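Local coordinates for ribonucleoside-diphosphate reductase (Pseudomonas aeruginosa, PDB 5IM3), which probably catalyses the reduction of ribonucleoside diphosphates to the deoxyribonucleotides needed for DNA synthesis, and binds dATP as an allosteric nucleotide, at residues 601-606 and 635-640; 694-699 and 765-770; 76-81 and 110-115. All coordinates share one frame; numbering follows the deposited sequence.

From the N terminus, contact 3 comes first: inside an ATP cone, it closes a loop of 28 residues between helix 69-88 and the end of helix 98-111. Contact 1 follows in the barrel domain, closing another 28-residue loop as helix 620-640 returns to strand 600-608. Contact 2 spans a longer interval, bringing the extended loop 765-770 back to helix 679-707. The three loops lie in series, with none nested or crossed. Contacts 1 and 2 adjoin, Leu604 CD1 packing on Ala770 CB at 4.1 Å, whereas contact 3 lies across the chain's centre, its nearest atoms about 58 Å from contact 1 and about 55 Å from contact 2.

Contact 1 (601-606 and 635-640); sequences VCNLGS and DNVIDI
The carboxamide of Asn603 overlaps the methyl ends of Val637 and Ile638, consecutive residues near the end of helix 620-640. The backbones come nearest here, with the CA atoms of Asn603 and Val637 6.9 Å apart. Against Val637 the fit is alongside: the two side chains slide past each other in opposite directions, and CG1 of Val637 lies 4.0 Å from CB of Asn603 and equally far from its OD1. CG1 stands anti to the backbone N of Val637 (chi1 162°), which points it at the asparagine. The side chain of Ile638 instead crosses that of Asn603 at about a right angle. Its CD1 lies 3.9 Å from Asn603 CG, while the 3.1 Å separation from ND2 is shorter than comfortable packing and, with Ile638 chi2 strained at -116°, the exact placement of this methyl is doubtful.

The helix belongs to the connection that leads from strand 600-608 to its parallel neighbour 659-663, a beta-alpha-beta crossover of the ten-stranded alpha/beta barrel. Next to Asn603, Cys602 forms a disulfide with Cys373 on the antiparallel strand 373-377, consistent with the redox-active cysteine pair of class I reductases. Farther round the helix, Asp635 makes salt bridges to Arg656, Arg707 and Arg762.

Both polar atoms of the amide have partners outside the two segments, OD1 in Ser371 OG and ND2 in Pro657 O. Two bonds, one on each of its polar atoms, should fix its rotation, so a buried polar side chain can meet the helix through van der Waals contact alone, without leaving its oxygen or nitrogen unsatisfied.

Contact 2 (694-699 and 765-770); sequences YYAIQA and NIMAIA
Ala696 CB projects from helix 679-707 against two consecutive side chains of the extended loop, Ile766 and Met767, and meets them from different directions. The bond from Ala696 CA to CB runs almost straight at CG of Met767, with an angle of about 164° at Ala696 CB between Ala696 CA and Met767 CG and a CB to CG separation of 4.3 Å. Ile766 approaches from the flank: its CG2 lies 3.5 Å from Ala696 CB, at a CA-CB-CG2 angle of about 111°. The two loop atoms also touch each other, Ile766 CG2 being 4.0 Å from Met767 CG, which makes the alanine methyl the third corner of a compact triangle. Ile766 CG2 is presented to the helix because it stands anti to its own backbone N, beside the carbonyl carbon, while CG1 lies beside that N (chi1 -44°). The same methyl reaches Ala696 O at 4.0 Å.

Neighbours on an extended chain normally point to alternate sides. Here both CB atoms face the helix, and the helix-like psi of Ile766 supplies the backbone kink that permits it. This loop lies beside strand 659-663 of the alpha/beta barrel, Ile766 and Ala768 both making backbone bonds to Leu660, and helix 679-707 comes between the two in sequence. The contact thus packs a helix of the barrel domain on a segment that runs beside one of its strands. The carboxylate of Asp871 accepts the peptide N-H groups of Ile766 and Met767, one on each oxygen. Ala696 also packs on Val627 of helix 620-640, while Met767 continues along helix 679-707 to Met689 and Ser693.

Contact 3 (76-81 and 110-115); sequences RRLTEQ and MRAGEQ
Ala112 meets Arg77 and Leu78 of helix 69-88 at the Schellman motif that ends helix 98-111, in an ATP cone domain. Gly113 turns the chain out of the helix with positive phi, and its N bonds back to Met110 O at 2.9 Å.

Apolar packing rests on Leu78, whose CD2 lies 4.1 Å from Ala112 CB. The side chain also packs on Ala108 and Leu109, spanning the last turns of helix 98-111.

The polar side chain contributes by shape. Arg77 runs out extended, then bends at chi3 (60°), which brings its guanidinium edge to Ala112 with the methyl near the plane of the group. Its charge lies in the neighbourhood of Glu114, but NH2 and Glu114 OE2 are 5.4 Å apart, too far for a salt bridge; any attraction would be long-range.

Beyond these three residues, the same turn reaches the second subunit, where Met110 packs on Met110 of that chain and Gln115 NE2 bonds to its Glu106. The Leu78 side chain is about 11 Å from a bound dATP; the contact joins two helices of the cone without lining its pocket. Within the contact, the nearest approach is Arg77 NH2 to Ala112 CB, 3.9 Å.

Contact 1 (601-606 and 635-640)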
loop_
_atom_site.group_PDB
_atom_site.type_symbol
_atom_site.label_atom_id
_atom_site.label_comp_id
_atom_site.label_asym_id
_atom_site.label_seq_id
_atom_site.Cartn_x
_atom_site.Cartn_y
_atom_site.Cartn_z
ATOM N N VAL A 601 -49.583 2.630 -3.199
ATOM C CA VAL A 601 -49.436 1.841 -4.416
ATOM C C VAL A 601 -48.990 2.773 -5.536
ATOM O O VAL A 601 -49.597 3.830 -5.745
ATOM C CB VAL A 601 -50.751 1.136 -4.798
ATOM C CG1 VAL A 601 -50.509 0.113 -5.899
ATOM C CG2 VAL A 601 -51.390 0.482 -3.581
ATOM N N CYS A 602 -47.943 2.378 -6.261
ATOM C CA CYS A 602 -47.437 3.163 -7.382
ATOM C C CYS A 602 -48.031 2.625 -8.678
ATOM O O CYS A 602 -47.772 1.477 -9.058
ATOM C CB CYS A 602 -45.912 3.129 -7.453
ATOM S SG CYS A 602 -45.078 2.813 -5.874
ATOM N N ASN A 603 -48.818 3.454 -9.353
ATOM C CA ASN A 603 -49.428 3.111 -10.633
ATOM C C ASN A 603 -48.734 3.953 -11.705
ATOM O O ASN A 603 -48.872 5.182 -11.720
ATOM C CB ASN A 603 -50.935 3.356 -10.581
ATOM C CG ASN A 603 -51.541 2.975 -9.227
ATOM O OD1 ASN A 603 -51.676 1.795 -8.899
ATOM N ND2 ASN A 603 -51.905 3.982 -8.436
ATOM N N LEU A 604 -47.982 3.293 -12.595
ATOM C CA LEU A 604 -46.931 3.956 -13.358
ATOM C C LEU A 604 -47.061 3.734 -14.858
ATOM O O LEU A 604 -47.546 2.699 -15.321
ATOM C CB LEU A 604 -45.546 3.463 -12.923
ATOM C CG LEU A 604 -45.211 3.622 -11.446
ATOM C CD1 LEU A 604 -43.851 2.996 -11.146
ATOM C CD2 LEU A 604 -45.244 5.091 -11.050
ATOM N N GLY A 605 -46.583 4.727 -15.605
ATOM C CA GLY A 605 -46.438 4.664 -17.049
ATOM C C GLY A 605 -45.534 5.793 -17.489
ATOM O O GLY A 605 -45.262 6.723 -16.727
ATOM N N SER A 606 -45.069 5.715 -18.737
ATOM C CA SER A 606 -44.047 6.648 -19.199
ATOM C C SER A 606 -44.323 7.144 -20.609
ATOM O O SER A 606 -44.630 6.359 -21.511
ATOM C CB SER A 606 -42.660 6.003 -19.142
ATOM O OG SER A 606 -42.207 5.930 -17.801
ATOM N N ASP A 635 -55.459 6.357 -14.311
ATOM C CA ASP A 635 -56.572 6.424 -13.373
ATOM C C ASP A 635 -57.413 5.157 -13.441
ATOM O O ASP A 635 -57.915 4.682 -12.416
ATOM C CB ASP A 635 -57.427 7.658 -13.652
ATOM C CG ASP A 635 -58.303 8.039 -12.468
ATOM O OD1 ASP A 635 -57.769 8.145 -11.344
ATOM O OD2 ASP A 635 -59.522 8.221 -12.653
ATOM N N ASN A 636 -57.567 4.588 -14.641
ATOM C CA ASN A 636 -58.280 3.322 -14.776
ATOM C C ASN A 636 -57.563 2.203 -14.032
ATOM O O ASN A 636 -58.206 1.328 -13.441
ATOM C CB ASN A 636 -58.429 2.958 -16.253
ATOM C CG ASN A 636 -59.474 3.795 -16.964
ATOM O OD1 ASN A 636 -59.886 4.848 -16.478
ATOM N ND2 ASN A 636 -59.911 3.323 -18.123
ATOM N N VAL A 637 -56.227 2.212 -14.054
ATOM C CA VAL A 637 -55.459 1.161 -13.390
ATOM C C VAL A 637 -55.908 1.005 -11.943
ATOM O O VAL A 637 -55.957 -0.109 -11.408
ATOM C CB VAL A 637 -53.952 1.464 -13.486
ATOM C CG1 VAL A 637 -53.166 0.664 -12.449
ATOM C CG2 VAL A 637 -53.443 1.157 -14.882
ATOM N N ILE A 638 -56.246 2.119 -11.291
ATOM C CA ILE A 638 -56.619 2.088 -9.879
ATOM C C ILE A 638 -57.849 1.218 -9.668
ATOM O O ILE A 638 -57.915 0.422 -8.723
ATOM C CB ILE A 638 -56.852 3.520 -9.363
ATOM C CG1 ILE A 638 -55.655 4.418 -9.730
ATOM C CG2 ILE A 638 -57.160 3.501 -7.864
ATOM C CD1 ILE A 638 -54.888 4.962 -8.573
ATOM N N ASP A 639 -58.850 1.363 -10.538
ATOM C CA ASP A 639 -60.109 0.648 -10.371
ATOM C C ASP A 639 -60.007 -0.812 -10.789
ATOM O O ASP A 639 -60.664 -1.669 -10.187
ATOM C CB ASP A 639 -61.209 1.333 -11.180
ATOM C CG ASP A 639 -61.417 2.779 -10.777
ATOM O OD1 ASP A 639 -61.221 3.103 -9.588
ATOM O OD2 ASP A 639 -61.778 3.591 -11.653
ATOM N N ILE A 640 -59.206 -1.114 -11.811
ATOM C CA ILE A 640 -59.135 -2.477 -12.326
ATOM C C ILE A 640 -58.206 -3.336 -11.480
ATOM O O ILE A 640 -58.396 -4.554 -11.382
ATOM C CB ILE A 640 -58.684 -2.462 -13.797
ATOM C CG1 ILE A 640 -59.506 -1.451 -14.605
ATOM C CG2 ILE A 640 -58.798 -3.848 -14.402
ATOM C CD1 ILE A 640 -61.006 -1.603 -14.446
#

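Contact 2 (694-699 and 765-770)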
loop_
_atom_site.group_PDB
_atom_site.type_symbol
_atom_site.label_atom_id
_atom_site.label_comp_id
_atom_site.label_asym_id
_atom_site.label_seq_id
_atom_site.Cartn_x
_atom_site.Cartn_y
_atom_site.Cartn_z
ATOM N N TYR A 694 -47.932 20.673 -17.080
ATOM C CA TYR A 694 -49.151 21.426 -17.354
ATOM C C TYR A 694 -50.243 20.510 -17.893
ATOM O O TYR A 694 -51.376 20.515 -17.401
ATOM C CB TYR A 694 -48.842 22.550 -18.344
ATOM C CG TYR A 694 -49.961 23.546 -18.539
ATOM C CD1 TYR A 694 -50.997 23.291 -19.425
ATOM C CD2 TYR A 694 -49.971 24.751 -17.847
ATOM C CE1 TYR A 694 -52.017 24.201 -19.612
ATOM C CE2 TYR A 694 -50.987 25.670 -18.029
ATOM C CZ TYR A 694 -52.007 25.388 -18.909
ATOM O OH TYR A 694 -53.021 26.299 -19.094
ATOM N N TYR A 695 -49.907 19.702 -18.901
ATOM C CA TYR A 695 -50.895 18.821 -19.515
ATOM C C TYR A 695 -51.352 17.735 -18.550
ATOM O O TYR A 695 -52.546 17.421 -18.482
ATOM C CB TYR A 695 -50.311 18.210 -20.787
ATOM C CG TYR A 695 -49.966 19.248 -21.826
ATOM C CD1 TYR A 695 -50.820 20.317 -22.062
ATOM C CD2 TYR A 695 -48.784 19.174 -22.554
ATOM C CE1 TYR A 695 -50.524 21.270 -22.994
ATOM C CE2 TYR A 695 -48.479 20.132 -23.494
ATOM C CZ TYR A 695 -49.365 21.176 -23.697
ATOM O OH TYR A 695 -49.087 22.134 -24.616
ATOM N N ALA A 696 -50.423 17.150 -17.796
ATOM C CA ALA A 696 -50.801 16.119 -16.838
ATOM C C ALA A 696 -51.748 16.681 -15.785
ATOM O O ALA A 696 -52.792 16.089 -15.487
ATOM C CB ALA A 696 -49.550 15.525 -16.187
ATOM N N ILE A 697 -51.409 17.841 -15.222
ATOM C CA ILE A 697 -52.290 18.469 -14.245
ATOM C C ILE A 697 -53.623 18.823 -14.892
ATOM O O ILE A 697 -54.691 18.602 -14.309
ATOM C CB ILE A 697 -51.601 19.699 -13.623
ATOM C CG1 ILE A 697 -50.404 19.249 -12.774
ATOM C CG2 ILE A 697 -52.594 20.507 -12.777
ATOM C CD1 ILE A 697 -49.578 20.381 -12.198
ATOM N N GLN A 698 -53.584 19.371 -16.110
ATOM C CA GLN A 698 -54.821 19.709 -16.806
ATOM C C GLN A 698 -55.667 18.468 -17.064
ATOM O O GLN A 698 -56.899 18.514 -16.959
ATOM C CB GLN A 698 -54.503 20.422 -18.120
ATOM C CG GLN A 698 -55.730 20.903 -18.867
ATOM C CD GLN A 698 -55.390 21.593 -20.170
ATOM O OE1 GLN A 698 -54.541 21.126 -20.928
ATOM N NE2 GLN A 698 -56.047 22.715 -20.435
ATOM N N ALA A 699 -55.023 17.347 -17.405
ATOM C CA ALA A 699 -55.759 16.107 -17.637
ATOM C C ALA A 699 -56.445 15.628 -16.364
ATOM O O ALA A 699 -57.576 15.130 -16.408
ATOM C CB ALA A 699 -54.818 15.027 -18.170
ATOM N N ASN A 765 -51.431 12.616 -6.714
ATOM C CA ASN A 765 -50.123 12.760 -7.329
ATOM C C ASN A 765 -50.235 12.313 -8.780
ATOM O O ASN A 765 -51.001 11.399 -9.102
ATOM C CB ASN A 765 -49.051 11.936 -6.589
ATOM C CG ASN A 765 -48.693 12.519 -5.227
ATOM O OD1 ASN A 765 -47.709 13.248 -5.091
ATOM N ND2 ASN A 765 -49.488 12.192 -4.211
ATOM N N ILE A 766 -49.473 12.969 -9.658
ATOM C CA ILE A 766 -49.587 12.775 -11.100
ATOM C C ILE A 766 -48.315 12.181 -11.692
ATOM O O ILE A 766 -48.369 11.239 -12.488
ATOM C CB ILE A 766 -49.943 14.094 -11.819
ATOM C CG1 ILE A 766 -51.042 14.873 -11.088
ATOM C CG2 ILE A 766 -50.383 13.789 -13.242
ATOM C CD1 ILE A 766 -52.400 14.265 -11.198
ATOM N N MET A 767 -47.158 12.737 -11.337
ATOM C CA MET A 767 -45.929 12.515 -12.084
ATOM C C MET A 767 -44.855 11.867 -11.223
ATOM O O MET A 767 -44.709 12.184 -10.038
ATOM C CB MET A 767 -45.404 13.832 -12.638
ATOM C CG MET A 767 -46.424 14.583 -13.464
ATOM S SD MET A 767 -45.959 16.299 -13.674
ATOM C CE MET A 767 -44.570 16.112 -14.787
ATOM N N ALA A 768 -44.100 10.964 -11.845
ATOM C CA ALA A 768 -42.931 10.349 -11.234
ATOM C C ALA A 768 -42.120 9.708 -12.348
ATOM O O ALA A 768 -42.688 9.026 -13.207
ATOM C CB ALA A 768 -43.329 9.309 -10.183
ATOM N N ILE A 769 -40.810 9.933 -12.344
ATOM C CA ILE A 769 -39.920 9.392 -13.366
ATOM C C ILE A 769 -39.249 8.162 -12.768
ATOM O O ILE A 769 -38.330 8.268 -11.952
ATOM C CB ILE A 769 -38.897 10.426 -13.845
ATOM C CG1 ILE A 769 -39.608 11.639 -14.449
ATOM C CG2 ILE A 769 -37.957 9.806 -14.877
ATOM C CD1 ILE A 769 -38.664 12.770 -14.846
ATOM N N ALA A 770 -39.705 6.995 -13.185
ATOM C CA ALA A 770 -39.206 5.711 -12.734
ATOM C C ALA A 770 -38.296 5.095 -13.783
ATOM O O ALA A 770 -38.304 5.510 -14.947
ATOM C CB ALA A 770 -40.375 4.764 -12.450
#

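Contact 3 (76-81 and 110-115)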
loop_
_atom_site.group_PDB
_atom_site.type_symbol
_atom_site.label_atom_id
_atom_site.label_comp_id
_atom_site.label_asym_id
_atom_site.label_seq_id
_atom_site.Cartn_x
_atom_site.Cartn_y
_atom_site.Cartn_z
ATOM N N ARG A 76 20.401 -15.933 -52.963
ATOM C CA ARG A 76 20.676 -17.196 -52.286
ATOM C C ARG A 76 20.476 -17.080 -50.783
ATOM O O ARG A 76 20.190 -18.082 -50.116
ATOM C CB ARG A 76 22.098 -17.660 -52.600
ATOM C CG ARG A 76 22.314 -18.025 -54.058
ATOM C CD ARG A 76 23.765 -18.396 -54.330
ATOM N NE ARG A 76 24.197 -19.564 -53.562
ATOM C CZ ARG A 76 25.434 -20.060 -53.575
ATOM N NH1 ARG A 76 26.377 -19.497 -54.312
ATOM N NH2 ARG A 76 25.733 -21.124 -52.846
ATOM N N ARG A 77 20.625 -15.876 -50.227
ATOM C CA ARG A 77 20.303 -15.675 -48.820
ATOM C C ARG A 77 18.797 -15.728 -48.597
ATOM O O ARG A 77 18.323 -16.374 -47.655
ATOM C CB ARG A 77 20.873 -14.342 -48.337
ATOM C CG ARG A 77 20.627 -14.057 -46.862
ATOM C CD ARG A 77 21.183 -12.701 -46.452
ATOM N NE ARG A 77 20.577 -11.608 -47.208
ATOM C CZ ARG A 77 19.376 -11.095 -46.956
ATOM N NH1 ARG A 77 18.633 -11.575 -45.966
ATOM N NH2 ARG A 77 18.910 -10.102 -47.702
ATOM N N LEU A 78 18.029 -15.060 -49.459
ATOM C CA LEU A 78 16.575 -15.113 -49.357
ATOM C C LEU A 78 16.060 -16.523 -49.623
ATOM O O LEU A 78 15.156 -17.001 -48.928
ATOM C CB LEU A 78 15.948 -14.120 -50.334
ATOM C CG LEU A 78 16.327 -12.649 -50.154
ATOM C CD1 LEU A 78 15.759 -11.826 -51.295
ATOM C CD2 LEU A 78 15.839 -12.118 -48.818
ATOM N N THR A 79 16.625 -17.202 -50.625
ATOM C CA THR A 79 16.209 -18.567 -50.921
ATOM C C THR A 79 16.486 -19.499 -49.751
ATOM O O THR A 79 15.714 -20.431 -49.502
ATOM C CB THR A 79 16.921 -19.074 -52.178
ATOM O OG1 THR A 79 16.591 -18.230 -53.290
ATOM C CG2 THR A 79 16.510 -20.506 -52.501
ATOM N N GLU A 80 17.579 -19.264 -49.021
ATOM C CA GLU A 80 17.939 -20.144 -47.916
ATOM C C GLU A 80 16.944 -20.026 -46.769
ATOM O O GLU A 80 16.461 -21.039 -46.248
ATOM C CB GLU A 80 19.358 -19.827 -47.441
ATOM C CG GLU A 80 19.739 -20.467 -46.112
ATOM C CD GLU A 80 19.605 -21.978 -46.126
ATOM O OE1 GLU A 80 19.540 -22.565 -47.227
ATOM O OE2 GLU A 80 19.563 -22.579 -45.031
ATOM N N GLN A 81 16.624 -18.799 -46.354
ATOM C CA GLN A 81 15.699 -18.626 -45.241
ATOM C C GLN A 81 14.273 -19.008 -45.616
ATOM O O GLN A 81 13.456 -19.249 -44.722
ATOM C CB GLN A 81 15.749 -17.185 -44.722
ATOM C CG GLN A 81 15.414 -16.116 -45.746
ATOM C CD GLN A 81 15.747 -14.719 -45.246
ATOM O OE1 GLN A 81 16.717 -14.525 -44.511
ATOM N NE2 GLN A 81 14.941 -13.742 -45.640
ATOM N N MET A 110 10.309 -8.860 -48.407
ATOM C CA MET A 110 9.760 -7.732 -47.664
ATOM C C MET A 110 10.510 -7.496 -46.359
ATOM O O MET A 110 10.816 -6.350 -46.015
ATOM C CB MET A 110 8.277 -7.964 -47.393
ATOM C CG MET A 110 7.403 -7.852 -48.625
ATOM S SD MET A 110 5.682 -8.202 -48.244
ATOM C CE MET A 110 4.928 -8.053 -49.863
ATOM N N ARG A 111 10.801 -8.561 -45.604
ATOM C CA ARG A 111 11.514 -8.384 -44.344
ATOM C C ARG A 111 12.925 -7.860 -44.561
ATOM O O ARG A 111 13.489 -7.243 -43.653
ATOM C CB ARG A 111 11.562 -9.698 -43.560
ATOM C CG ARG A 111 10.205 -10.179 -43.068
ATOM C CD ARG A 111 10.344 -11.262 -42.010
ATOM N NE ARG A 111 10.469 -10.696 -40.665
ATOM C CZ ARG A 111 9.486 -10.642 -39.768
ATOM N NH1 ARG A 111 8.280 -11.126 -40.045
ATOM N NH2 ARG A 111 9.711 -10.104 -38.575
ATOM N N ALA A 112 13.502 -8.093 -45.739
ATOM C CA ALA A 112 14.803 -7.549 -46.099
ATOM C C ALA A 112 14.733 -6.097 -46.557
ATOM O O ALA A 112 15.759 -5.544 -46.965
ATOM C CB ALA A 112 15.439 -8.399 -47.201
ATOM N N GLY A 113 13.561 -5.471 -46.503
ATOM C CA GLY A 113 13.432 -4.090 -46.920
ATOM C C GLY A 113 13.564 -3.853 -48.407
ATOM O O GLY A 113 13.830 -2.721 -48.819
ATOM N N GLU A 114 13.386 -4.887 -49.233
ATOM C CA GLU A 114 13.467 -4.745 -50.688
ATOM C C GLU A 114 12.111 -4.271 -51.212
ATOM O O GLU A 114 11.330 -5.018 -51.805
ATOM C CB GLU A 114 13.886 -6.058 -51.334
ATOM C CG GLU A 114 15.231 -6.594 -50.870
ATOM C CD GLU A 114 16.407 -5.849 -51.474
ATOM O OE1 GLU A 114 16.181 -4.974 -52.337
ATOM O OE2 GLU A 114 17.561 -6.144 -51.090
ATOM N N GLN A 115 11.839 -2.986 -50.982
ATOM C CA GLN A 115 10.510 -2.452 -51.262
ATOM C C GLN A 115 10.196 -2.478 -52.752
ATOM O O GLN A 115 9.091 -2.864 -53.148
ATOM C CB GLN A 115 10.390 -1.029 -50.715
ATOM C CG GLN A 115 8.966 -0.485 -50.703
ATOM C CD GLN A 115 8.719 0.557 -51.777
ATOM O OE1 GLN A 115 9.636 1.261 -52.198
ATOM N NE2 GLN A 115 7.472 0.661 -52.226
#